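PDB 5V1V: TbiB1 from Thermobaculum terrenum, which binds the leader peptide of a lasso-peptide precursor and probably serves as the PqqD-like recognition protein in its biosynthesis. Local coordinates for residues G46-P49 and E50-V53. Numbering follows the deposited sequence. Where two conformers were deposited one is given.
Sequences GKRP and EEIV. With ZN (zinc ion), chain F.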
loop_
_atom_site.group_PDB
_atom_site.type_symbol
_atom_site.label_atom_id
_atom_site.label_comp_id
_atom_site.label_asym_id
_atom_site.label_seq_id
_atom_site.Cartn_x
_atom_site.Cartn_y
_atom_site.Cartn_z
ATOM N N GLY A 46 4.228 8.031 -7.001
ATOM C CA GLY A 46 5.310 8.723 -6.312
ATOM C C GLY A 46 4.834 9.740 -5.291
ATOM O O GLY A 46 5.573 10.662 -4.938
ATOM N N LYS A 47 3.606 9.575 -4.803
ATOM C CA LYS A 47 3.072 10.478 -3.784
ATOM C C LYS A 47 3.781 10.243 -2.450
ATOM O O LYS A 47 4.012 9.105 -2.066
ATOM C CB LYS A 47 1.555 10.301 -3.631
ATOM C CG LYS A 47 0.730 10.555 -4.887
ATOM C CD LYS A 47 0.696 12.016 -5.290
ATOM C CE LYS A 47 -0.073 12.180 -6.592
ATOM N NZ LYS A 47 0.330 13.410 -7.327
ATOM N N ARG A 48 4.133 11.327 -1.762
ATOM C CA ARG A 48 4.812 11.248 -0.461
ATOM C C ARG A 48 3.801 10.941 0.643
ATOM O O ARG A 48 2.605 11.173 0.450
ATOM C CB ARG A 48 5.497 12.579 -0.159
ATOM C CG ARG A 48 6.520 12.985 -1.203
ATOM C CD ARG A 48 6.975 14.423 -1.020
ATOM N NE ARG A 48 7.753 14.625 0.201
ATOM C CZ ARG A 48 9.033 14.292 0.354
ATOM N NH1 ARG A 48 9.708 13.721 -0.637
ATOM N NH2 ARG A 48 9.641 14.522 1.511
ATOM N N PRO A 49 4.267 10.434 1.805
ATOM C CA PRO A 49 3.337 10.167 2.898
ATOM C C PRO A 49 2.352 11.300 3.207
ATOM O O PRO A 49 1.174 11.005 3.354
ATOM C CB PRO A 49 4.263 9.862 4.079
ATOM C CG PRO A 49 5.416 9.175 3.426
ATOM C CD PRO A 49 5.608 9.893 2.105
ATOM N N GLU A 50 2.804 12.557 3.282
ATOM C CA GLU A 50 1.902 13.705 3.523
ATOM C C GLU A 50 0.791 13.760 2.488
ATOM O O GLU A 50 -0.377 13.977 2.821
ATOM C CB GLU A 50 2.660 15.046 3.522
ATOM C CG GLU A 50 1.769 16.287 3.625
ATOM C CD GLU A 50 1.088 16.406 4.975
ATOM O OE1 GLU A 50 1.553 15.753 5.930
ATOM O OE2 GLU A 50 0.087 17.156 5.092
ATOM N N GLU A 51 1.165 13.587 1.220
ATOM C CA GLU A 51 0.213 13.616 0.108
ATOM C C GLU A 51 -0.784 12.470 0.210
ATOM O O GLU A 51 -1.960 12.637 -0.098
ATOM C CB GLU A 51 0.930 13.522 -1.239
ATOM C CG GLU A 51 1.861 14.679 -1.521
ATOM C CD GLU A 51 2.473 14.598 -2.896
ATOM O OE1 GLU A 51 2.029 15.354 -3.782
ATOM O OE2 GLU A 51 3.390 13.768 -3.087
ATOM N N ILE A 52 -0.308 11.302 0.636
ATOM C CA ILE A 52 -1.179 10.145 0.774
ATOM C C ILE A 52 -2.177 10.384 1.911
ATOM O O ILE A 52 -3.365 10.146 1.749
ATOM C CB ILE A 52 -0.375 8.846 1.005
ATOM C CG1 ILE A 52 0.492 8.540 -0.228
ATOM C CG2 ILE A 52 -1.314 7.690 1.335
ATOM C CD1 ILE A 52 1.483 7.415 -0.026
ATOM N N VAL A 53 -1.697 10.877 3.049
ATOM C CA VAL A 53 -2.587 11.232 4.152
ATOM C C VAL A 53 -3.669 12.200 3.653
ATOM O O VAL A 53 -4.856 11.995 3.899
ATOM C CB VAL A 53 -1.809 11.830 5.351
ATOM C CG1 VAL A 53 -2.769 12.389 6.396
ATOM C CG2 VAL A 53 -0.887 10.785 5.975
HETATM ZN ZN ZN F . -1.022 18.234 3.891
HETATM O O HOH W 1 4.909 13.428 -5.248
HETATM O O HOH W 2 -2.576 18.772 5.111
#
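Arg48 O accepts a hydrogen bond from Ile52 N (2.9 Å), and Pro49 O accepts the next from Val53 N (2.9 Å); these i to i+4 bonds open helix 49-59, and the extended Lys47 and Arg48 link it to the turn at Gly46. There Gly46 ends helix 34-44 in a Schellman motif; its positive phi of 78° suits a residue without a side chain. Pro49 fits the first helical turn, where its missing N-H costs no helical bond.

Arg48 is the N-cap residue, and Glu51, three positions on, reaches back to its backbone: Glu51 OE2 takes the N-H of Arg48 at 2.9 Å, nearly straight at 170°, on the anti side of the carboxylate. With CG beside its own backbone N (chi1 -63°) and the chain extended beyond, Glu51 turns toward the helix start, where its negative charge probably also suits the helix dipole. This bond is the N3-to-N-cap arm of a capping box; the reciprocal arm is absent, because the N-cap residue is an arginine whose side chain leads away. A water donates to both Glu51 OE2 and Gly46 O, tying the cap to the end of the preceding helix. Lys47 crosses Glu51 at about a right angle, its NZ 4.4 Å from Glu51 OE1, too far for a salt bridge. An alanine in place of Glu51 would probably leave Arg48 N without its acceptor and the bridging water without one of its two anchors.

On the buried side, Ile52 CD1 lies 3.7 Å from Lys47 O, while its branched side chain packs on Leu42 and Leu71 of the flanking helices. Glu50 turns outward: OE2 binds zinc at 2.0 Å together with Asp54, and OE1 forms a salt bridge with Arg64.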